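Local coordinates for 3-dehydroshikimate dehydratase (Pseudomonas putida, PDB 5HMQ), which converts 3-dehydroshikimate to protocatechuate with the help of a divalent metal ion, joining quinate and shikimate breakdown to aromatic metabolism, at residues G134-A139 / S239-N244; G30-E35 / I189-M194; D167-L172 / L205-H210. All coordinates share one frame; numbering follows the deposited sequence.

Interaction 1 of 3, residues G134-A139 / S239-N244. With MG (magnesium ion), chain K.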
# COMPACT_ATOMS: atom_id res chain seq x y z
N GLY C 134 9.77 23.16 -24.26
CA GLY C 134 8.44 22.62 -24.44
C GLY C 134 7.44 23.28 -23.51
O GLY C 134 7.58 23.18 -22.29
N TYR C 135 6.43 23.94 -24.07
CA TYR C 135 5.50 24.76 -23.30
C TYR C 135 4.25 23.94 -23.00
O TYR C 135 3.58 23.46 -23.92
CB TYR C 135 5.16 26.03 -24.07
CG TYR C 135 4.38 27.07 -23.29
CD1 TYR C 135 4.70 27.36 -21.97
CD2 TYR C 135 3.36 27.79 -23.89
CE1 TYR C 135 4.00 28.32 -21.26
CE2 TYR C 135 2.65 28.75 -23.19
CZ TYR C 135 2.97 29.01 -21.88
OH TYR C 135 2.27 29.97 -21.18
N GLU C 136 3.93 23.80 -21.71
CA GLU C 136 2.79 23.02 -21.25
C GLU C 136 1.83 23.92 -20.49
O GLU C 136 2.25 24.71 -19.64
CB GLU C 136 3.23 21.87 -20.34
CG GLU C 136 2.07 21.08 -19.73
CD GLU C 136 2.48 20.27 -18.51
OE1 GLU C 136 2.24 19.05 -18.50
OE2 GLU C 136 3.06 20.87 -17.58
N ALA C 137 0.54 23.81 -20.80
CA ALA C 137 -0.50 24.54 -20.07
C ALA C 137 -0.94 23.73 -18.87
O ALA C 137 -1.36 22.57 -19.00
CB ALA C 137 -1.69 24.83 -20.98
N LEU C 138 -0.82 24.31 -17.68
CA LEU C 138 -1.47 23.76 -16.51
C LEU C 138 -2.95 24.11 -16.54
O LEU C 138 -3.33 25.23 -16.90
CB LEU C 138 -0.83 24.29 -15.23
CG LEU C 138 0.67 24.00 -15.07
CD1 LEU C 138 1.21 24.65 -13.80
CD2 LEU C 138 0.94 22.51 -15.07
N ALA C 139 -3.80 23.14 -16.17
CA ALA C 139 -5.24 23.38 -16.17
C ALA C 139 -5.65 24.53 -15.26
O ALA C 139 -6.75 25.07 -15.43
CB ALA C 139 -5.98 22.10 -15.77
N SER C 239 4.98 9.46 -23.11
CA SER C 239 5.43 9.38 -21.73
C SER C 239 4.24 9.29 -20.77
O SER C 239 3.07 9.37 -21.16
CB SER C 239 6.31 10.58 -21.36
OG SER C 239 6.96 10.36 -20.12
N LEU C 240 4.58 9.13 -19.49
CA LEU C 240 3.62 8.98 -18.40
C LEU C 240 4.02 9.93 -17.29
O LEU C 240 5.19 10.00 -16.91
CB LEU C 240 3.61 7.55 -17.87
CG LEU C 240 3.21 6.45 -18.85
CD1 LEU C 240 3.60 5.10 -18.29
CD2 LEU C 240 1.72 6.50 -19.11
N GLU C 241 3.04 10.66 -16.74
CA GLU C 241 3.30 11.57 -15.62
C GLU C 241 2.21 11.38 -14.58
O GLU C 241 1.08 11.85 -14.75
CB GLU C 241 3.38 13.03 -16.08
CG GLU C 241 3.86 13.96 -14.97
CD GLU C 241 3.70 15.43 -15.32
OE1 GLU C 241 2.74 15.78 -16.04
OE2 GLU C 241 4.54 16.24 -14.86
N ILE C 242 2.55 10.68 -13.50
CA ILE C 242 1.71 10.54 -12.32
C ILE C 242 2.45 11.19 -11.16
O ILE C 242 3.68 11.23 -11.14
CB ILE C 242 1.44 9.05 -12.03
CG1 ILE C 242 0.80 8.37 -13.23
CG2 ILE C 242 0.59 8.86 -10.77
CD1 ILE C 242 -0.38 9.11 -13.78
N PHE C 243 1.69 11.72 -10.20
CA PHE C 243 2.29 12.37 -9.04
C PHE C 243 2.04 11.48 -7.83
O PHE C 243 0.97 11.53 -7.22
CB PHE C 243 1.72 13.77 -8.85
CG PHE C 243 2.01 14.70 -9.99
CD1 PHE C 243 3.30 15.19 -10.20
CD2 PHE C 243 1.01 15.10 -10.86
CE1 PHE C 243 3.57 16.04 -11.26
CE2 PHE C 243 1.27 15.95 -11.91
CZ PHE C 243 2.56 16.43 -12.11
N ASN C 244 3.03 10.65 -7.50
CA ASN C 244 3.02 9.86 -6.28
C ASN C 244 3.92 10.51 -5.23
O ASN C 244 4.52 11.57 -5.44
CB ASN C 244 3.43 8.42 -6.59
CG ASN C 244 2.24 7.55 -6.96
OD1 ASN C 244 1.10 8.01 -6.94
ND2 ASN C 244 2.51 6.31 -7.33
MG MG K . 2.33 17.45 -17.20
O HOH W 1 4.16 18.15 -16.69
O HOH W 2 1.63 18.42 -15.63
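Glu136 and Glu241 meet across a magnesium ion, and practically nothing else joins 134-139 to 239-244. Even where the two backbones are nearest, the CA atoms of Glu136 and Glu241 stand 12.8 Å apart, so the carboxylates have to reach inward from strand ends set across the barrel from each other. Both do so as extended chains with CG anti to the backbone N. Each binds through a single oxygen: OE1 of Glu136 and OE1 of Glu241 both lie 2.1 Å from the magnesium, while Glu136 OE2 hangs back at 3.5 Å from it. The two ligand oxygens take opposite corners of an octahedron, with an O-Mg-O angle of about 170°, and the carboxylate planes are twisted 29° against each other. Asp167 and Gln193 supply two of the remaining corners.

That is the tight part. Beyond the ion the segments diverge and their backbones do not meet; on this looser side Phe243 and Asn244 are partly exposed. The last two corners of the metal are held by waters 1 and 2, roughly at right angles to each other. Water 1, whose O lies 2.7 Å from Glu241 OE2, donates a hydrogen bond to it, and OE2 takes a second one from Gln63; the non-ligating oxygen is thus used too, and the rotation of the carboxylate is pinned.

Glu136 OE1 and Glu241 OE1, 4.1 Å apart, would probably repel one another were the cation not between them. An octahedral all-oxygen shell suits magnesium and can accommodate the cobalt, nickel and manganese ions the dehydratase also uses, cobalt being preferred; the two adjacent water sites are plausible places for substrate oxygens to bind.

Interaction 2 of 3, residues G30-E35 / I189-M194. With MG (magnesium ion), chain K.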
# COMPACT_ATOMS: atom_id res chain seq x y z
N GLY C 30 13.03 5.79 -22.27
CA GLY C 30 13.45 7.08 -21.77
C GLY C 30 12.87 7.37 -20.40
O GLY C 30 12.09 6.58 -19.85
N VAL C 31 13.28 8.51 -19.85
CA VAL C 31 12.84 8.94 -18.53
C VAL C 31 12.81 10.46 -18.49
O VAL C 31 13.71 11.12 -19.01
CB VAL C 31 13.74 8.36 -17.42
CG1 VAL C 31 15.21 8.64 -17.72
CG2 VAL C 31 13.36 8.92 -16.07
N GLU C 32 11.76 11.01 -17.88
CA GLU C 32 11.74 12.43 -17.52
C GLU C 32 12.36 12.58 -16.14
O GLU C 32 11.89 11.95 -15.18
CB GLU C 32 10.33 13.01 -17.54
CG GLU C 32 9.35 12.38 -18.51
CD GLU C 32 7.95 13.00 -18.39
OE1 GLU C 32 7.83 14.08 -17.77
OE2 GLU C 32 6.98 12.40 -18.90
N ILE C 33 13.40 13.39 -16.03
CA ILE C 33 14.04 13.66 -14.75
C ILE C 33 13.26 14.78 -14.06
O ILE C 33 13.28 15.93 -14.51
CB ILE C 33 15.52 14.02 -14.90
CG1 ILE C 33 16.31 12.80 -15.38
CG2 ILE C 33 16.08 14.52 -13.59
CD1 ILE C 33 16.44 11.71 -14.35
N PHE C 34 12.55 14.44 -12.99
CA PHE C 34 11.88 15.43 -12.16
C PHE C 34 12.93 16.11 -11.29
O PHE C 34 13.72 15.43 -10.62
CB PHE C 34 10.81 14.75 -11.31
CG PHE C 34 9.85 15.70 -10.64
CD1 PHE C 34 8.94 16.43 -11.39
CD2 PHE C 34 9.83 15.83 -9.26
CE1 PHE C 34 8.05 17.30 -10.78
CE2 PHE C 34 8.94 16.69 -8.64
CZ PHE C 34 8.05 17.43 -9.40
N GLU C 35 12.96 17.44 -11.32
CA GLU C 35 14.06 18.17 -10.70
C GLU C 35 14.18 17.86 -9.21
O GLU C 35 15.29 17.77 -8.67
CB GLU C 35 13.90 19.67 -10.90
CG GLU C 35 15.07 20.47 -10.32
CD GLU C 35 15.01 21.94 -10.66
OE1 GLU C 35 13.90 22.45 -10.90
OE2 GLU C 35 16.09 22.58 -10.67
N ILE C 189 5.04 19.74 -31.96
CA ILE C 189 4.74 19.03 -30.72
C ILE C 189 6.03 18.37 -30.26
O ILE C 189 6.59 17.54 -30.98
CB ILE C 189 3.62 18.00 -30.92
CG1 ILE C 189 2.34 18.68 -31.39
CG2 ILE C 189 3.37 17.22 -29.64
CD1 ILE C 189 1.26 17.71 -31.85
N PHE C 190 6.51 18.75 -29.08
CA PHE C 190 7.79 18.25 -28.58
C PHE C 190 7.67 17.07 -27.63
O PHE C 190 8.63 16.31 -27.50
CB PHE C 190 8.57 19.37 -27.89
CG PHE C 190 9.20 20.35 -28.83
CD1 PHE C 190 9.03 20.24 -30.20
CD2 PHE C 190 9.99 21.39 -28.35
CE1 PHE C 190 9.62 21.14 -31.07
CE2 PHE C 190 10.58 22.29 -29.21
CZ PHE C 190 10.40 22.17 -30.57
N PHE C 191 6.53 16.90 -26.96
CA PHE C 191 6.44 15.89 -25.92
C PHE C 191 4.98 15.64 -25.58
O PHE C 191 4.16 16.55 -25.64
CB PHE C 191 7.21 16.33 -24.66
CG PHE C 191 7.78 15.19 -23.87
CD1 PHE C 191 9.01 14.65 -24.21
CD2 PHE C 191 7.09 14.67 -22.79
CE1 PHE C 191 9.54 13.60 -23.48
CE2 PHE C 191 7.62 13.62 -22.06
CZ PHE C 191 8.85 13.09 -22.41
N VAL C 192 4.67 14.39 -25.23
CA VAL C 192 3.32 13.99 -24.88
C VAL C 192 3.37 13.24 -23.55
O VAL C 192 4.09 12.24 -23.43
CB VAL C 192 2.68 13.11 -25.97
CG1 VAL C 192 1.33 12.57 -25.49
CG2 VAL C 192 2.51 13.89 -27.26
N GLN C 193 2.62 13.72 -22.57
CA GLN C 193 2.48 13.07 -21.27
C GLN C 193 1.09 12.48 -21.16
O GLN C 193 0.10 13.21 -21.26
CB GLN C 193 2.73 14.05 -20.13
CG GLN C 193 4.11 14.66 -20.09
CD GLN C 193 4.24 15.68 -18.97
OE1 GLN C 193 3.29 16.39 -18.66
NE2 GLN C 193 5.42 15.74 -18.36
N MSE C 194 1.01 11.17 -20.96
CA MSE C 194 -0.28 10.52 -20.73
C MSE C 194 -0.52 10.38 -19.23
O MSE C 194 0.36 9.93 -18.50
CB MSE C 194 -0.34 9.16 -21.41
CG MSE C 194 -0.06 9.18 -22.90
SE MSE C 194 -1.24 10.37 -23.92
CE MSE C 194 -2.96 9.53 -23.54
MG MG K . 2.33 17.45 -17.20
O HOH W 1 4.16 18.15 -16.69
O HOH W 2 1.63 18.42 -15.63
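Gln193 binds the magnesium through its amide oxygen, OE1, and turns its amide nitrogen to Glu32: NE2 donates to Glu32 OE1 over 3.0 Å. The bond is bent, with an N-H...O angle of 139°, and reaches the carboxylate oxygen on its syn side, somewhat out of plane; the amide and carboxylate planes are only modestly tilted against each other. NE2 also makes a weak hydrogen bond to water 1, itself a metal ligand.

The other carboxylate oxygen of Glu32 rests at the edge of Phe191, with OE2 3.4 Å from CE2 and close to the plane of the ring, which stands almost perpendicular to the carboxylate (83°). This puts the negative oxygen against ring hydrogens rather than the pi cloud. Glu32 gets there with chi1 at -30°, well off a staggered position, its chain extended from CG onward.

Further out, Gln63 donates to Glu32 OE1 and Ser239 is hydrogen-bonded to OE2, so both oxygens of this buried group have polar partners. Strands 30-34 and 189-194 are not neighbours in the barrel sheet; their side chains meet across its interior.

Because the amide is held at both ends, oxygen to the metal and nitrogen to Glu32, its flip is fixed. Glu32 is thus a second-shell residue, and its negative charge would be expected to polarise the amide and strengthen OE1 as a donor to magnesium.

Interaction 3 of 3, residues D167-L172 / L205-H210. With MG (magnesium ion), chain K.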
# COMPACT_ATOMS: atom_id res chain seq x y z
N ASP C 167 -0.42 17.27 -22.33
CA ASP C 167 -0.65 16.49 -21.12
C ASP C 167 -2.12 16.11 -21.09
O ASP C 167 -2.99 16.98 -20.99
CB ASP C 167 -0.26 17.30 -19.87
CG ASP C 167 -0.43 16.53 -18.57
OD1 ASP C 167 -1.50 15.91 -18.35
OD2 ASP C 167 0.51 16.55 -17.75
N SER C 168 -2.40 14.80 -21.16
CA SER C 168 -3.78 14.35 -21.31
C SER C 168 -4.65 14.77 -20.14
O SER C 168 -5.84 15.05 -20.33
CB SER C 168 -3.82 12.83 -21.49
OG SER C 168 -3.32 12.16 -20.35
N PHE C 169 -4.10 14.83 -18.93
CA PHE C 169 -4.93 15.22 -17.79
C PHE C 169 -5.32 16.69 -17.88
O PHE C 169 -6.49 17.04 -17.68
CB PHE C 169 -4.22 14.94 -16.46
CG PHE C 169 -5.05 15.32 -15.26
CD1 PHE C 169 -5.07 16.62 -14.79
CD2 PHE C 169 -5.84 14.37 -14.64
CE1 PHE C 169 -5.86 16.97 -13.72
CE2 PHE C 169 -6.63 14.71 -13.55
CZ PHE C 169 -6.63 16.01 -13.09
N HIS C 170 -4.35 17.57 -18.15
CA HIS C 170 -4.64 19.00 -18.18
C HIS C 170 -5.69 19.34 -19.24
O HIS C 170 -6.46 20.28 -19.06
CB HIS C 170 -3.36 19.80 -18.42
CG HIS C 170 -2.41 19.78 -17.26
ND1 HIS C 170 -2.77 20.20 -16.00
CD2 HIS C 170 -1.11 19.41 -17.18
CE1 HIS C 170 -1.74 20.08 -15.18
NE2 HIS C 170 -0.72 19.60 -15.88
N THR C 171 -5.72 18.58 -20.33
CA THR C 171 -6.71 18.82 -21.37
C THR C 171 -8.06 18.20 -21.01
O THR C 171 -9.10 18.87 -21.09
CB THR C 171 -6.21 18.28 -22.71
OG1 THR C 171 -5.06 19.02 -23.12
CG2 THR C 171 -7.29 18.40 -23.78
N LEU C 172 -8.07 16.93 -20.62
CA LEU C 172 -9.33 16.22 -20.41
C LEU C 172 -9.99 16.55 -19.07
O LEU C 172 -11.20 16.39 -18.94
CB LEU C 172 -9.11 14.71 -20.52
CG LEU C 172 -8.67 14.22 -21.90
CD1 LEU C 172 -8.61 12.70 -21.95
CD2 LEU C 172 -9.59 14.75 -22.98
N LEU C 205 -6.58 21.35 -9.43
CA LEU C 205 -5.24 21.26 -8.87
C LEU C 205 -5.12 20.08 -7.91
O LEU C 205 -4.16 19.31 -7.98
CB LEU C 205 -4.88 22.56 -8.16
CG LEU C 205 -3.56 22.55 -7.37
CD1 LEU C 205 -2.38 22.94 -8.22
CD2 LEU C 205 -3.67 23.47 -6.16
N GLU C 206 -6.09 19.92 -7.01
CA GLU C 206 -6.09 18.78 -6.11
C GLU C 206 -6.42 17.49 -6.85
O GLU C 206 -5.89 16.42 -6.51
CB GLU C 206 -7.08 19.01 -4.97
CG GLU C 206 -6.93 20.35 -4.26
CD GLU C 206 -5.74 20.40 -3.32
OE1 GLU C 206 -5.23 19.32 -2.94
OE2 GLU C 206 -5.32 21.52 -2.96
N TRP C 207 -7.29 17.57 -7.86
CA TRP C 207 -7.58 16.43 -8.72
C TRP C 207 -6.31 15.91 -9.39
O TRP C 207 -6.09 14.69 -9.44
CB TRP C 207 -8.62 16.85 -9.76
CG TRP C 207 -9.16 15.77 -10.65
CD1 TRP C 207 -8.92 14.43 -10.57
CD2 TRP C 207 -10.06 15.95 -11.75
NE1 TRP C 207 -9.61 13.77 -11.56
CE2 TRP C 207 -10.31 14.68 -12.30
CE3 TRP C 207 -10.67 17.07 -12.33
CZ2 TRP C 207 -11.15 14.50 -13.40
CZ3 TRP C 207 -11.50 16.89 -13.42
CH2 TRP C 207 -11.73 15.61 -13.94
N SER C 208 -5.47 16.81 -9.89
CA SER C 208 -4.23 16.39 -10.53
C SER C 208 -3.22 15.89 -9.51
O SER C 208 -2.46 14.96 -9.81
CB SER C 208 -3.62 17.55 -11.32
OG SER C 208 -2.37 17.20 -11.88
N ARG C 209 -3.20 16.48 -8.32
CA ARG C 209 -2.19 16.15 -7.33
C ARG C 209 -2.30 14.71 -6.85
O ARG C 209 -1.29 14.02 -6.68
CB ARG C 209 -2.30 17.11 -6.14
CG ARG C 209 -1.42 16.73 -4.95
CD ARG C 209 -1.43 17.80 -3.85
NE ARG C 209 -0.71 19.02 -4.21
CZ ARG C 209 -1.25 20.23 -4.18
NH1 ARG C 209 -2.51 20.39 -3.80
NH2 ARG C 209 -0.53 21.29 -4.52
N HIS C 210 -3.53 14.22 -6.65
CA HIS C 210 -3.73 12.96 -5.94
C HIS C 210 -4.30 11.82 -6.77
O HIS C 210 -4.15 10.67 -6.36
CB HIS C 210 -4.66 13.18 -4.73
CG HIS C 210 -4.13 14.16 -3.73
ND1 HIS C 210 -3.04 13.90 -2.93
CD2 HIS C 210 -4.57 15.39 -3.38
CE1 HIS C 210 -2.82 14.94 -2.14
NE2 HIS C 210 -3.74 15.86 -2.39
MG MG K . 2.33 17.45 -17.20
O HOH W 2 1.63 18.42 -15.63
O HOH W 1 4.16 18.15 -16.69
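Phe169 and Ser208 mark the nearest approach of the two backbones, their CA atoms 7.4 Å apart. The short helix 168-172 and the segment 205-210 run roughly antiparallel, at 151° between their N-to-C directions, with their axes 11.0 Å apart, and that gap is bridged chiefly by one aromatic side chain.

Phe169, its CG anti to the backbone N (chi1 -179°), drives its ring edge into the second helix. Its CZ sits over one face of the Trp207 indole, 3.5 Å from Trp207 CG and offset toward the rim. It is a T-shaped (edge-to-face) stack, with the phenyl and five-membered rings at 79° and their centroids 4.8 Å apart. The ring also leans on Ser208, with Phe169 CE1 3.3 Å from Ser208 CB. The hydroxyl of Ser208 has its polar partner elsewhere, in Arg212.

At the start of helix 168-172, Asp167 does two jobs. It is the N-cap residue, its OD1 accepting weak bonds from Phe169 N and His170 N, while OD2 binds magnesium at 2.1 Å and also takes a hydrogen bond from Arg212. His170 NE2 is hydrogen-bonded to water 2, 2.6 Å to its O, which lies in the plane of the imidazole and is itself bound to the metal. The Phe169 contact thus lies on the same short helix whose N-terminal end carries the metal ligand.

On the far side of 205-210, Glu206 forms a salt bridge with Arg209 and another with Arg597 of the second subunit, whose Tyr516 meets His210 edge-to-face. Helix 168-172 itself follows strand 162-167 directly, is tied to strand 189-194 by a backbone bond between Ser168 and Gln193, and packs Ser168 and Thr171 on helix 222-231; helix 204-211 packs on helix 168-172 on one side and forms part of the dimer interface on another.

In the fold
All three contacts are buried in the TIM-barrel domain and gather round one magnesium ion. Interactions 1 and 2 lie inside the barrel, use residues on strands or just past their ends and are mainly polar: interaction 1 joins two carboxylates only through the cation, while interaction 2 pairs a ligand with its second shell. They are stitched together by neighbouring strands 189-194 and 238-240, where Ser239 O faces Met194 N. Interaction 3 sits at the barrel's metal-binding end and joins helices by aromatic packing, with its far side against the second subunit. Glu136, Asp167, Gln193 and Glu241 are the protein ligands, with two waters filling the rest.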